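Long-range contacts in putative enzyme related to aldose 1-epimerase (Salmonella typhimurium, PDB 2HTA), which probably interconverts the alpha and beta anomers of glucose 6-phosphate as a member of the glucose-6-phosphate 1-epimerase family: residues L116-K121 with F150-R155; G196-D201 with E208-D213. All coordinates share one frame; numbering follows the deposited sequence.

Contact 1: residues L116-K121 with F150-R155; sequences LPWALK and FTLLAR
Leu-152 and Ala-154, next-but-one neighbours on strand 151-158, meet the six-membered ring of Trp-118. Apolar contact carries most of the meeting. CH2 of Trp-118 lies 3.5 Å from CD1 of Leu-152, the two side chains crossing at a slant, and CZ3 of Trp-118 comes to 3.6 Å from CB of Ala-154. Between these two residues the ring edge is directed at the main chain, with CZ3 of Trp-118 4.0 Å from C of Leu-153, close to the indole plane. The small alanine suits its place, because the ring can then come near the strand backbone, while the longer leucine brings CD1 to CH2 and CZ2 of the ring. With CG set anti to its own carbonyl carbon (chi1 -60°), the indole reaches across strand 130-137, whose Phe-134 and Leu-136 it also touches; the nearest CA atoms, of Trp-118 and Leu-153, are 9.0 Å apart. Strands 119-125, at the edge, and 151-158 are thus next-but-one in an antiparallel sheet, and the indole packs on one face of it.

A looser apolar contact lies at the margin, where CD of Lys-121 is 4.2 Å from CD2 of Leu-153.

The polar NE1 of Trp-118 donates to the backbone oxygen of Ala-113, which helps fix the ring's turn. With no hydrogen bond directly between the segments, their direct contact is apolar, while strand 130-137 links them through its backbone bonds.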
loop_
_atom_site.group_PDB
_atom_site.type_symbol
_atom_site.label_atom_id
_atom_site.label_comp_id
_atom_site.label_asym_id
_atom_site.label_seq_id
_atom_site.Cartn_x
_atom_site.Cartn_y
_atom_site.Cartn_z
ATOM N N LEU A 116 -2.039 5.125 -13.198
ATOM C CA LEU A 116 -3.101 5.040 -14.221
ATOM C C LEU A 116 -4.481 4.811 -13.599
ATOM O O LEU A 116 -4.566 4.237 -12.513
ATOM C CB LEU A 116 -2.790 3.878 -15.177
ATOM C CG LEU A 116 -1.463 3.991 -15.929
ATOM C CD1 LEU A 116 -1.237 2.644 -16.663
ATOM C CD2 LEU A 116 -1.558 5.177 -16.933
ATOM N N PRO A 117 -5.557 5.256 -14.296
ATOM C CA PRO A 117 -6.889 5.053 -13.798
ATOM C C PRO A 117 -7.317 3.617 -13.969
ATOM O O PRO A 117 -7.226 3.070 -15.081
ATOM C CB PRO A 117 -7.740 5.991 -14.675
ATOM C CG PRO A 117 -6.905 6.199 -15.982
ATOM C CD PRO A 117 -5.519 6.038 -15.558
ATOM N N TRP A 118 -7.770 3.016 -12.869
ATOM C CA TRP A 118 -8.407 1.672 -12.885
ATOM C C TRP A 118 -9.938 1.781 -12.848
ATOM O O TRP A 118 -10.499 2.723 -12.291
ATOM C CB TRP A 118 -8.028 0.835 -11.659
ATOM C CG TRP A 118 -6.555 0.542 -11.457
ATOM C CD1 TRP A 118 -5.511 1.439 -11.563
ATOM C CD2 TRP A 118 -5.980 -0.702 -11.029
ATOM N NE1 TRP A 118 -4.318 0.815 -11.244
ATOM C CE2 TRP A 118 -4.565 -0.496 -10.909
ATOM C CE3 TRP A 118 -6.503 -1.967 -10.772
ATOM C CZ2 TRP A 118 -3.671 -1.517 -10.477
ATOM C CZ3 TRP A 118 -5.612 -2.999 -10.337
ATOM C CH2 TRP A 118 -4.215 -2.772 -10.213
ATOM N N ALA A 119 -10.600 0.765 -13.374
ATOM C CA ALA A 119 -12.069 0.762 -13.396
ATOM C C ALA A 119 -12.505 0.055 -12.115
ATOM O O ALA A 119 -11.853 -0.868 -11.680
ATOM C CB ALA A 119 -12.561 -0.019 -14.656
ATOM N N LEU A 120 -13.579 0.498 -11.517
ATOM C CA LEU A 120 -14.210 -0.302 -10.489
ATOM C C LEU A 120 -15.145 -1.265 -11.170
ATOM O O LEU A 120 -16.243 -0.896 -11.657
ATOM C CB LEU A 120 -14.930 0.618 -9.512
ATOM C CG LEU A 120 -15.878 -0.049 -8.494
ATOM C CD1 LEU A 120 -14.990 -0.928 -7.583
ATOM C CD2 LEU A 120 -16.635 0.952 -7.612
ATOM N N LYS A 121 -14.727 -2.539 -11.230
ATOM C CA LYS A 121 -15.394 -3.548 -12.019
ATOM C C LYS A 121 -16.536 -4.182 -11.237
ATOM O O LYS A 121 -17.574 -4.525 -11.844
ATOM C CB LYS A 121 -14.378 -4.645 -12.391
ATOM C CG LYS A 121 -14.855 -5.672 -13.341
ATOM C CD LYS A 121 -13.779 -6.786 -13.523
ATOM C CE LYS A 121 -14.165 -7.707 -14.697
ATOM N NZ LYS A 121 -14.467 -6.926 -15.973
ATOM N N PHE A 150 -1.752 -7.014 -20.715
ATOM C CA PHE A 150 -2.018 -7.490 -19.348
ATOM C C PHE A 150 -3.438 -7.067 -18.920
ATOM O O PHE A 150 -4.019 -6.136 -19.500
ATOM C CB PHE A 150 -0.976 -6.890 -18.353
ATOM C CG PHE A 150 -1.118 -5.362 -18.139
ATOM C CD1 PHE A 150 -0.332 -4.459 -18.894
ATOM C CD2 PHE A 150 -1.991 -4.844 -17.188
ATOM C CE1 PHE A 150 -0.462 -3.096 -18.667
ATOM C CE2 PHE A 150 -2.179 -3.480 -17.001
ATOM C CZ PHE A 150 -1.373 -2.580 -17.748
ATOM N N THR A 151 -3.977 -7.787 -17.931
ATOM C CA THR A 151 -5.132 -7.326 -17.155
ATOM C C THR A 151 -4.741 -7.544 -15.682
ATOM O O THR A 151 -4.391 -8.675 -15.278
ATOM C CB THR A 151 -6.395 -8.156 -17.455
ATOM O OG1 THR A 151 -6.687 -8.068 -18.848
ATOM C CG2 THR A 151 -7.564 -7.597 -16.663
ATOM N N LEU A 152 -4.775 -6.466 -14.892
ATOM C CA LEU A 152 -4.388 -6.504 -13.505
ATOM C C LEU A 152 -5.670 -6.269 -12.713
ATOM O O LEU A 152 -6.463 -5.378 -13.080
ATOM C CB LEU A 152 -3.481 -5.312 -13.202
ATOM C CG LEU A 152 -2.057 -5.382 -12.715
ATOM C CD1 LEU A 152 -1.601 -3.961 -12.163
ATOM C CD2 LEU A 152 -1.776 -6.492 -11.703
ATOM N N LEU A 153 -5.915 -7.125 -11.713
ATOM C CA LEU A 153 -7.052 -6.996 -10.820
ATOM C C LEU A 153 -6.587 -6.740 -9.404
ATOM O O LEU A 153 -5.663 -7.398 -8.943
ATOM C CB LEU A 153 -7.928 -8.274 -10.818
ATOM C CG LEU A 153 -8.509 -8.476 -12.217
ATOM C CD1 LEU A 153 -8.768 -9.877 -12.591
ATOM C CD2 LEU A 153 -9.778 -7.638 -12.387
ATOM N N ALA A 154 -7.233 -5.809 -8.711
ATOM C CA ALA A 154 -6.933 -5.544 -7.288
ATOM C C ALA A 154 -8.277 -5.773 -6.578
ATOM O O ALA A 154 -9.265 -5.088 -6.883
ATOM C CB ALA A 154 -6.433 -4.122 -7.064
ATOM N N ARG A 155 -8.316 -6.771 -5.719
ATOM C CA ARG A 155 -9.542 -7.116 -4.964
ATOM C C ARG A 155 -9.297 -6.757 -3.541
ATOM O O ARG A 155 -8.242 -7.123 -2.997
ATOM C CB ARG A 155 -9.823 -8.616 -5.106
ATOM C CG ARG A 155 -10.034 -9.069 -6.563
ATOM C CD ARG A 155 -10.440 -10.531 -6.602
ATOM N NE ARG A 155 -11.017 -10.893 -7.886
ATOM C CZ ARG A 155 -10.319 -11.414 -8.891
ATOM N NH1 ARG A 155 -10.923 -11.717 -10.040
ATOM N NH2 ARG A 155 -9.031 -11.670 -8.730
#

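Contact 2: residues G196-D201 with E208-D213; sequences GDRFID and EGVLTD
An antiparallel beta hairpin, formed by strands 198-201 and 207-210 near the protein surface, contains this contact. Strand 198-201 also pairs antiparallel with strand 222-226, which carries Asp-223, inferred by similarity to bind substrate. Phe-199 and Gly-209 form a hydrogen-bonded pair: Phe-199 N donates to Gly-209 O at 3.1 Å, and Gly-209 N returns a bond to Phe-199 O at 2.9 Å. Arg-198 with Val-210 and Ile-200 with Glu-208 are the flanking non-hydrogen-bonded pairs. Beyond the strand ends the pairing runs on, with Leu-211 N giving a nearly straight bond (171°) to Asp-197 O at 2.7 Å, although the N-H arrives from above the carbonyl plane.

On the face carrying Arg-198, Ile-200, Glu-208 and Val-210, the arginine has two kinds of partner. Its NH1 makes a salt bridge with Glu-208 OE1 at 3.2 Å, the oxygen lying near the guanidinium plane and being met on its anti side, but well out of the carboxylate plane. One bond joins them, and the planes, 64° apart, do not lie flat against each other as in a two-pronged pairing. Meanwhile, CG2 of Val-210 sits over the centre of the guanidinium face, 3.7 Å from CZ of Arg-198. An extended arginine suits this exposed face, its flat head covering a methyl while its charge meets a carboxylate.

On the other face, CG of Phe-199 stands between its backbone N and carbonyl carbon (chi1 58°), which folds the ring over the partner strand. Gly-209, with no side chain, lets the ring lie directly on its backbone. CG of Leu-211 adds an apolar contact, 3.8 Å from CE2 of Phe-199. Under the ring lies CA of Gly-209, in a CH-pi contact 3.8 Å from the centroid of Phe-199.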
loop_
_atom_site.group_PDB
_atom_site.type_symbol
_atom_site.label_atom_id
_atom_site.label_comp_id
_atom_site.label_asym_id
_atom_site.label_seq_id
_atom_site.Cartn_x
_atom_site.Cartn_y
_atom_site.Cartn_z
ATOM N N GLY A 196 12.032 -12.234 10.688
ATOM C CA GLY A 196 12.977 -13.287 10.354
ATOM C C GLY A 196 14.435 -12.936 10.644
ATOM O O GLY A 196 14.752 -12.383 11.715
ATOM N N ASP A 197 15.333 -13.287 9.720
ATOM C CA ASP A 197 16.754 -13.182 10.011
ATOM C C ASP A 197 17.505 -12.304 9.009
ATOM O O ASP A 197 17.880 -11.160 9.345
ATOM C CB ASP A 197 17.387 -14.596 10.274
ATOM C CG ASP A 197 17.156 -15.626 9.132
ATOM O OD1 ASP A 197 16.669 -15.316 7.998
ATOM O OD2 ASP A 197 17.546 -16.804 9.402
ATOM N N ARG A 198 17.753 -12.826 7.804
ATOM C CA ARG A 198 18.587 -12.043 6.831
ATOM C C ARG A 198 17.818 -10.907 6.209
ATOM O O ARG A 198 16.592 -11.014 5.978
ATOM C CB ARG A 198 19.146 -12.963 5.758
ATOM C CG ARG A 198 20.039 -14.044 6.417
ATOM C CD ARG A 198 20.839 -14.928 5.401
ATOM N NE ARG A 198 21.949 -15.544 6.166
ATOM C CZ ARG A 198 23.196 -15.063 6.223
ATOM N NH1 ARG A 198 23.561 -13.989 5.515
ATOM N NH2 ARG A 198 24.091 -15.698 6.966
ATOM N N PHE A 199 18.537 -9.829 5.873
ATOM C CA PHE A 199 17.959 -8.676 5.209
ATOM C C PHE A 199 19.004 -7.962 4.363
ATOM O O PHE A 199 20.215 -8.159 4.562
ATOM C CB PHE A 199 17.357 -7.646 6.186
ATOM C CG PHE A 199 18.330 -7.112 7.195
ATOM C CD1 PHE A 199 19.035 -5.928 6.935
ATOM C CD2 PHE A 199 18.512 -7.746 8.410
ATOM C CE1 PHE A 199 19.931 -5.396 7.879
ATOM C CE2 PHE A 199 19.415 -7.207 9.373
ATOM C CZ PHE A 199 20.126 -6.024 9.080
ATOM N N ILE A 200 18.525 -7.214 3.402
ATOM C CA ILE A 200 19.401 -6.334 2.583
ATOM C C ILE A 200 19.105 -4.936 3.057
ATOM O O ILE A 200 17.947 -4.529 3.094
ATOM C CB ILE A 200 19.094 -6.478 1.075
ATOM C CG1 ILE A 200 19.462 -7.897 0.638
ATOM C CG2 ILE A 200 19.957 -5.485 0.222
ATOM C CD1 ILE A 200 18.631 -8.378 -0.608
ATOM N N ASP A 201 20.155 -4.223 3.460
ATOM C CA ASP A 201 20.026 -2.862 3.960
ATOM C C ASP A 201 20.343 -1.891 2.825
ATOM O O ASP A 201 21.534 -1.622 2.525
ATOM C CB ASP A 201 21.016 -2.672 5.121
ATOM C CG ASP A 201 20.865 -1.349 5.819
ATOM O OD1 ASP A 201 20.211 -0.465 5.252
ATOM O OD2 ASP A 201 21.447 -1.180 6.917
ATOM N N GLU A 208 24.210 -7.187 3.422
ATOM C CA GLU A 208 23.297 -8.184 4.014
ATOM C C GLU A 208 23.557 -8.274 5.514
ATOM O O GLU A 208 24.708 -8.473 5.958
ATOM C CB GLU A 208 23.522 -9.526 3.336
ATOM C CG GLU A 208 22.558 -10.617 3.782
ATOM C CD GLU A 208 22.251 -11.568 2.676
ATOM O OE1 GLU A 208 21.966 -12.715 3.016
ATOM O OE2 GLU A 208 22.257 -11.170 1.479
ATOM N N GLY A 209 22.495 -8.118 6.298
ATOM C CA GLY A 209 22.553 -8.239 7.727
ATOM C C GLY A 209 21.798 -9.453 8.212
ATOM O O GLY A 209 21.137 -10.142 7.449
ATOM N N VAL A 210 21.898 -9.723 9.509
ATOM C CA VAL A 210 21.172 -10.842 10.087
ATOM C C VAL A 210 20.604 -10.384 11.411
ATOM O O VAL A 210 21.370 -9.961 12.275
ATOM C CB VAL A 210 22.094 -12.079 10.331
ATOM C CG1 VAL A 210 21.296 -13.207 11.040
ATOM C CG2 VAL A 210 22.659 -12.646 9.001
ATOM N N LEU A 211 19.281 -10.439 11.550
ATOM C CA LEU A 211 18.607 -10.253 12.866
ATOM C C LEU A 211 18.625 -11.556 13.608
ATOM O O LEU A 211 18.543 -12.640 12.998
ATOM C CB LEU A 211 17.156 -9.757 12.695
ATOM C CG LEU A 211 16.907 -8.415 12.023
ATOM C CD1 LEU A 211 15.448 -8.232 11.768
ATOM C CD2 LEU A 211 17.510 -7.145 12.758
ATOM N N THR A 212 18.775 -11.507 14.924
ATOM C CA THR A 212 18.759 -12.764 15.669
ATOM C C THR A 212 17.411 -12.988 16.319
ATOM O O THR A 212 17.168 -14.062 16.826
ATOM C CB THR A 212 19.788 -12.777 16.779
ATOM O OG1 THR A 212 19.566 -11.611 17.572
ATOM C CG2 THR A 212 21.224 -12.762 16.173
ATOM N N ASP A 213 16.524 -11.999 16.250
ATOM C CA ASP A 213 15.214 -12.089 16.919
ATOM C C ASP A 213 14.027 -11.639 16.063
ATOM O O ASP A 213 12.881 -11.630 16.561
ATOM C CB ASP A 213 15.254 -11.213 18.180
ATOM C CG ASP A 213 15.621 -9.738 17.867
ATOM O OD1 ASP A 213 15.788 -9.308 16.688
ATOM O OD2 ASP A 213 15.767 -8.954 18.820
#

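How the contacts relate
Contacts 1 and 2 lie on opposite sides of the chain's centre, with their own centres 35 Å apart and their nearest atoms about 23 Å apart, so no atoms of the two touch. Contact 1 is complete in the chain before the residues of contact 2 begin, and they belong to different antiparallel sheets. Each nevertheless lies near a residue inferred by similarity to bind substrate: in contact 1 the side chain of Trp-118 is about 7 Å from that of Arg-114, and in contact 2 the side chain of Ile-200 is about 9 Å from that of Asp-223. Neither contact contains His-179 or Glu-282, the probable active-site residues.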